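Tyrosyl-tRNA synthetase (Archaeoglobus fulgidus, PDB 2CYB) attaches tyrosine to its cognate tRNA, probably by first activating the amino acid with ATP to Tyr-AMP and then passing it to the acceptor end. Local coordinates at residues 55-60 with 100-105; 160-165 with 182-187. One frame throughout, in Å; residues are numbered along the deposited sequence.

Contact 1. Residues 55-60 with 100-105; sequences KLMDLQ and LGLDES
While Met57 and Leu102 meet on one flank of helix 47-61, Lys55 NZ on the same helix turns elsewhere and is gripped by three oxygens: Asp58 OD1, at 2.9 Å from Lys55 NZ, and the backbone carbonyls of Ile10 and Arg12. The charge of Asp58 has a second partner in Arg12. The contact itself is apolar, with no hydrogen bond across it. Met57 reaches out to the turn that ends helix 83-99. Its chain runs straight through chi2 and then bends at chi3 (91°), laying the terminal methyl on Gly101, where Met57 CE is 3.5 Å from both CA and O of the glycine. Gly101 has positive phi and closes the helix with a Schellman motif; lacking a CB, it leaves that spot to the methionine methyl. Behind the methyl, Met57 SD lies 3.8 Å from Leu100 O. Leu102 follows at the centre of an inverse gamma turn, and its two methyls divide the work: CD2 touches Met57 CG at 4.0 Å, while Leu102 CD1 meets Leu56 CD1, also at 4.0 Å, the two leucines crossing at about a right angle. Further on, Asp103 OD1 accepts from Ser105 N at 3.1 Å, an Asx turn leading the chain toward strand 108-111. The contact thus joins the helix of one beta-alpha-beta unit of the Rossmann fold to the loop of the next. Under it lies the central sheet: Leu56 rests on Val37 of strand 34-39 and Ile66 of strand 65-70, and Leu102 on Val68 of that same strand.

Contact 2. Residues 160-165 with 182-187; sequences LMQALD and KIHMLA. With TYR (tyrosine), chain C.
Gln162 and Ile183 face each other where two helices of the Rossmann-type catalytic domain of this class I synthetase cross beside the tyrosine pocket. The short axes pass 8.9 Å apart at -62°, and the residues most buried between them are Gln162, Ile183 and Ala163. Gln162 does double duty. Its CG stands anti to the backbone N (chi1 -178°) and the chain stays extended beyond it, carrying the amide out to the substrate. There OE1 accepts from the amino group of the bound tyrosine, with 2.8 Å between Gln162 OE1 and the ligand N. The amide is also sandwiched: Ile183 CG2 sits over one face, 3.6 Å from Gln162 CD, and the substrate ring comes from the other side, its CE2 equally close to that carbon. On the same face as CG2, Ile183 CD1 approaches Gln162 OE1. The rotation of the amide is fixed further by NE2, which bonds to Gln180 OE1 and to a water at 3.0 Å from Gln162 NE2. That water lies in the plane of the His184 ring, 2.8 Å from His184 NE2, while ND1 pairs with His203 of strand 200-204. One turn past Gln162, Asp165 OD1 takes the hydrogen bond of the ligand OH, so one helix reads both ends of the substrate. Below the pocket the packing is small and apolar. Leu160, which also touches Val153 of the second subunit, meets Leu186, and where the backbones come nearest Ala163 CB lies 3.6 Å from Ala187 CB.

From the N terminus, the chain lays down strand 34-39, runs through helix 47-61 and strand 65-70, and passes helices 72-77 and 83-99 before contact 1 closes a loop of 39 residues, just ahead of strand 108-111. Contact 2 opens later, on helix 154-168, and closes across only 16 residues, which include strand 173-177. The two are therefore in series, neither nested nor crossed, with centres about 23 Å apart and nearest atoms about 11 Å. Contact 1 ties together consecutive crossovers at the 65-70 side of the sheet; contact 2 ties the helices flanking strand 173-177. Between them strand 34-39 carries Tyr36, which bonds the tyrosine and lies near Leu56.

Contact 1. Residues 55-60 with 100-105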
loop_
_atom_site.group_PDB
_atom_site.type_symbol
_atom_site.label_atom_id
_atom_site.label_comp_id
_atom_site.label_asym_id
_atom_site.label_seq_id
_atom_site.Cartn_x
_atom_site.Cartn_y
_atom_site.Cartn_z
ATOM N N LYS A 55 15.440 -27.198 -3.884
ATOM C CA LYS A 55 14.136 -27.611 -4.376
ATOM C C LYS A 55 13.960 -27.167 -5.828
ATOM O O LYS A 55 13.362 -27.884 -6.630
ATOM C CB LYS A 55 13.022 -27.048 -3.490
ATOM C CG LYS A 55 11.617 -27.461 -3.909
ATOM C CD LYS A 55 11.522 -28.960 -4.217
ATOM C CE LYS A 55 11.887 -29.832 -3.021
ATOM N NZ LYS A 55 11.921 -31.288 -3.380
ATOM N N LEU A 56 14.487 -25.994 -6.174
ATOM C CA LEU A 56 14.388 -25.525 -7.553
ATOM C C LEU A 56 15.189 -26.450 -8.469
ATOM O O LEU A 56 14.776 -26.714 -9.597
ATOM C CB LEU A 56 14.893 -24.082 -7.688
ATOM C CG LEU A 56 13.945 -22.981 -7.192
ATOM C CD1 LEU A 56 14.577 -21.619 -7.423
ATOM C CD2 LEU A 56 12.609 -23.067 -7.928
ATOM N N MET A 57 16.329 -26.943 -7.988
ATOM C CA MET A 57 17.151 -27.853 -8.786
ATOM C C MET A 57 16.428 -29.186 -8.946
ATOM O O MET A 57 16.530 -29.830 -9.987
ATOM C CB MET A 57 18.527 -28.059 -8.144
ATOM C CG MET A 57 19.422 -26.831 -8.236
ATOM S SD MET A 57 21.108 -27.100 -7.650
ATOM C CE MET A 57 21.904 -27.588 -9.165
ATOM N N ASP A 58 15.696 -29.602 -7.916
ATOM C CA ASP A 58 14.927 -30.840 -7.998
ATOM C C ASP A 58 13.886 -30.644 -9.101
ATOM O O ASP A 58 13.736 -31.480 -9.985
ATOM C CB ASP A 58 14.176 -31.125 -6.687
ATOM C CG ASP A 58 15.100 -31.470 -5.523
ATOM O OD1 ASP A 58 14.593 -31.571 -4.378
ATOM O OD2 ASP A 58 16.314 -31.648 -5.744
ATOM N N LEU A 59 13.168 -29.524 -9.039
ATOM C CA LEU A 59 12.121 -29.214 -10.015
ATOM C C LEU A 59 12.629 -29.133 -11.446
ATOM O O LEU A 59 11.971 -29.611 -12.377
ATOM C CB LEU A 59 11.422 -27.901 -9.632
ATOM C CG LEU A 59 10.406 -28.034 -8.495
ATOM C CD1 LEU A 59 10.181 -26.687 -7.809
ATOM C CD2 LEU A 59 9.107 -28.588 -9.050
ATOM N N GLN A 60 13.793 -28.522 -11.625
ATOM C CA GLN A 60 14.391 -28.395 -12.949
ATOM C C GLN A 60 14.752 -29.795 -13.461
ATOM O O GLN A 60 14.634 -30.091 -14.654
ATOM C CB GLN A 60 15.633 -27.504 -12.859
ATOM C CG GLN A 60 16.224 -27.069 -14.190
ATOM C CD GLN A 60 16.987 -28.179 -14.877
ATOM O OE1 GLN A 60 17.868 -28.793 -14.281
ATOM N NE2 GLN A 60 16.658 -28.438 -16.140
ATOM N N LEU A 100 25.788 -21.871 -7.110
ATOM C CA LEU A 100 25.235 -22.970 -6.323
ATOM C C LEU A 100 24.617 -24.049 -7.207
ATOM O O LEU A 100 24.202 -25.104 -6.720
ATOM C CB LEU A 100 24.180 -22.456 -5.346
ATOM C CG LEU A 100 24.672 -21.635 -4.154
ATOM C CD1 LEU A 100 23.472 -21.159 -3.350
ATOM C CD2 LEU A 100 25.600 -22.476 -3.284
ATOM N N GLY A 101 24.547 -23.780 -8.506
ATOM C CA GLY A 101 23.981 -24.755 -9.415
ATOM C C GLY A 101 22.857 -24.232 -10.286
ATOM O O GLY A 101 22.476 -24.881 -11.260
ATOM N N LEU A 102 22.307 -23.072 -9.943
ATOM C CA LEU A 102 21.229 -22.507 -10.744
ATOM C C LEU A 102 21.779 -21.668 -11.894
ATOM O O LEU A 102 21.531 -20.461 -11.971
ATOM C CB LEU A 102 20.294 -21.658 -9.873
ATOM C CG LEU A 102 19.329 -22.433 -8.972
ATOM C CD1 LEU A 102 18.521 -21.464 -8.120
ATOM C CD2 LEU A 102 18.401 -23.281 -9.832
ATOM N N ASP A 103 22.525 -22.316 -12.787
ATOM C CA ASP A 103 23.110 -21.636 -13.939
ATOM C C ASP A 103 22.025 -21.096 -14.866
ATOM O O ASP A 103 20.903 -21.607 -14.898
ATOM C CB ASP A 103 24.037 -22.587 -14.703
ATOM C CG ASP A 103 23.353 -23.880 -15.092
ATOM O OD1 ASP A 103 22.433 -23.839 -15.937
ATOM O OD2 ASP A 103 23.731 -24.936 -14.544
ATOM N N GLU A 104 22.373 -20.066 -15.629
ATOM C CA GLU A 104 21.423 -19.426 -16.528
ATOM C C GLU A 104 20.884 -20.262 -17.684
ATOM O O GLU A 104 20.140 -19.758 -18.524
ATOM C CB GLU A 104 22.021 -18.121 -17.050
ATOM C CG GLU A 104 22.179 -17.082 -15.954
ATOM C CD GLU A 104 22.603 -15.731 -16.478
ATOM O OE1 GLU A 104 23.781 -15.579 -16.864
ATOM O OE2 GLU A 104 21.751 -14.820 -16.508
ATOM N N SER A 105 21.253 -21.538 -17.731
ATOM C CA SER A 105 20.752 -22.418 -18.776
ATOM C C SER A 105 19.651 -23.270 -18.153
ATOM O O SER A 105 18.854 -23.887 -18.858
ATOM C CB SER A 105 21.866 -23.319 -19.314
ATOM O OG SER A 105 22.261 -24.281 -18.352
#

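Contact 2. Residues 160-165 with 182-187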
loop_
_atom_site.group_PDB
_atom_site.type_symbol
_atom_site.label_atom_id
_atom_site.label_comp_id
_atom_site.label_asym_id
_atom_site.label_seq_id
_atom_site.Cartn_x
_atom_site.Cartn_y
_atom_site.Cartn_z
ATOM N N LEU A 160 0.600 -8.424 -1.229
ATOM C CA LEU A 160 -0.196 -8.301 -2.439
ATOM C C LEU A 160 0.700 -8.443 -3.668
ATOM O O LEU A 160 0.347 -9.116 -4.639
ATOM C CB LEU A 160 -0.895 -6.942 -2.474
ATOM C CG LEU A 160 -1.651 -6.538 -1.206
ATOM C CD1 LEU A 160 -2.348 -5.204 -1.454
ATOM C CD2 LEU A 160 -2.660 -7.614 -0.826
ATOM N N MET A 161 1.864 -7.807 -3.614
ATOM C CA MET A 161 2.802 -7.851 -4.718
ATOM C C MET A 161 3.392 -9.234 -4.894
ATOM O O MET A 161 3.636 -9.655 -6.015
ATOM C CB MET A 161 3.911 -6.821 -4.512
ATOM C CG MET A 161 3.457 -5.397 -4.802
ATOM S SD MET A 161 4.800 -4.223 -4.569
ATOM C CE MET A 161 6.045 -4.856 -5.717
ATOM N N GLN A 162 3.637 -9.936 -3.792
ATOM C CA GLN A 162 4.175 -11.286 -3.889
ATOM C C GLN A 162 3.165 -12.175 -4.606
ATOM O O GLN A 162 3.528 -12.948 -5.492
ATOM C CB GLN A 162 4.466 -11.864 -2.503
ATOM C CG GLN A 162 5.068 -13.258 -2.563
ATOM C CD GLN A 162 5.688 -13.673 -1.245
ATOM O OE1 GLN A 162 6.146 -12.830 -0.472
ATOM N NE2 GLN A 162 5.729 -14.977 -0.993
ATOM N N ALA A 163 1.898 -12.053 -4.224
ATOM C CA ALA A 163 0.841 -12.841 -4.848
ATOM C C ALA A 163 0.780 -12.508 -6.336
ATOM O O ALA A 163 0.661 -13.404 -7.170
ATOM C CB ALA A 163 -0.501 -12.552 -4.186
ATOM N N LEU A 164 0.873 -11.223 -6.672
ATOM C CA LEU A 164 0.838 -10.821 -8.075
ATOM C C LEU A 164 2.052 -11.275 -8.865
ATOM O O LEU A 164 1.970 -11.435 -10.089
ATOM C CB LEU A 164 0.679 -9.307 -8.202
ATOM C CG LEU A 164 -0.742 -8.816 -7.918
ATOM C CD1 LEU A 164 -0.753 -7.284 -7.842
ATOM C CD2 LEU A 164 -1.687 -9.331 -9.019
ATOM N N ASP A 165 3.182 -11.481 -8.192
ATOM C CA ASP A 165 4.377 -11.942 -8.896
ATOM C C ASP A 165 4.106 -13.308 -9.514
ATOM O O ASP A 165 4.590 -13.608 -10.600
ATOM C CB ASP A 165 5.569 -12.060 -7.943
ATOM C CG ASP A 165 6.086 -10.720 -7.497
ATOM O OD1 ASP A 165 6.711 -10.672 -6.421
ATOM O OD2 ASP A 165 5.882 -9.722 -8.225
ATOM N N LYS A 182 0.691 -18.197 4.413
ATOM C CA LYS A 182 -0.438 -17.282 4.418
ATOM C C LYS A 182 -0.473 -16.398 3.181
ATOM O O LYS A 182 -1.548 -16.106 2.662
ATOM C CB LYS A 182 -0.442 -16.424 5.687
ATOM C CG LYS A 182 -0.732 -17.235 6.948
ATOM C CD LYS A 182 -1.385 -16.384 8.022
ATOM C CE LYS A 182 -1.729 -17.218 9.251
ATOM N NZ LYS A 182 -2.328 -16.404 10.348
ATOM N N ILE A 183 0.695 -15.964 2.716
ATOM C CA ILE A 183 0.747 -15.145 1.518
ATOM C C ILE A 183 0.286 -16.002 0.336
ATOM O O ILE A 183 -0.487 -15.552 -0.505
ATOM C CB ILE A 183 2.171 -14.596 1.273
ATOM C CG1 ILE A 183 2.507 -13.549 2.343
ATOM C CG2 ILE A 183 2.263 -13.982 -0.121
ATOM C CD1 ILE A 183 3.948 -13.019 2.275
ATOM N N HIS A 184 0.733 -17.253 0.287
ATOM C CA HIS A 184 0.316 -18.124 -0.799
ATOM C C HIS A 184 -1.179 -18.414 -0.750
ATOM O O HIS A 184 -1.819 -18.533 -1.794
ATOM C CB HIS A 184 1.117 -19.428 -0.786
ATOM C CG HIS A 184 2.514 -19.274 -1.297
ATOM N ND1 HIS A 184 3.445 -20.288 -1.243
ATOM C CD2 HIS A 184 3.133 -18.223 -1.887
ATOM C CE1 HIS A 184 4.579 -19.868 -1.780
ATOM N NE2 HIS A 184 4.416 -18.619 -2.178
ATOM N N MET A 185 -1.756 -18.527 0.442
ATOM C CA MET A 185 -3.195 -18.778 0.497
ATOM C C MET A 185 -3.934 -17.537 0.002
ATOM O O MET A 185 -4.962 -17.639 -0.678
ATOM C CB MET A 185 -3.641 -19.131 1.916
ATOM C CG MET A 185 -3.071 -20.453 2.431
ATOM S SD MET A 185 -3.396 -21.865 1.328
ATOM C CE MET A 185 -1.834 -21.964 0.433
ATOM N N LEU A 186 -3.409 -16.364 0.341
ATOM C CA LEU A 186 -4.024 -15.121 -0.103
ATOM C C LEU A 186 -4.002 -15.090 -1.634
ATOM O O LEU A 186 -4.967 -14.668 -2.269
ATOM C CB LEU A 186 -3.256 -13.924 0.476
ATOM C CG LEU A 186 -3.590 -12.506 -0.004
ATOM C CD1 LEU A 186 -5.057 -12.203 0.214
ATOM C CD2 LEU A 186 -2.733 -11.509 0.760
ATOM N N ALA A 187 -2.899 -15.543 -2.224
ATOM C CA ALA A 187 -2.771 -15.576 -3.676
ATOM C C ALA A 187 -3.820 -16.518 -4.269
ATOM O O ALA A 187 -4.544 -16.155 -5.204
ATOM C CB ALA A 187 -1.371 -16.041 -4.071
HETATM N N TYR C . 8.502 -13.246 0.899
HETATM C CA TYR C . 9.732 -13.978 0.509
HETATM C C TYR C . 10.660 -14.171 1.706
HETATM O O TYR C . 11.731 -14.771 1.519
HETATM C CB TYR C . 10.445 -13.213 -0.611
HETATM C CG TYR C . 9.589 -13.120 -1.852
HETATM C CD1 TYR C . 9.261 -11.887 -2.417
HETATM C CD2 TYR C . 9.101 -14.283 -2.460
HETATM C CE1 TYR C . 8.463 -11.816 -3.573
HETATM C CE2 TYR C . 8.313 -14.226 -3.597
HETATM C CZ TYR C . 7.998 -12.993 -4.152
HETATM O OH TYR C . 7.234 -12.954 -5.292
HETATM O OXT TYR C . 10.294 -13.735 2.818
HETATM O O HOH W 1 6.090 -16.754 -3.419
#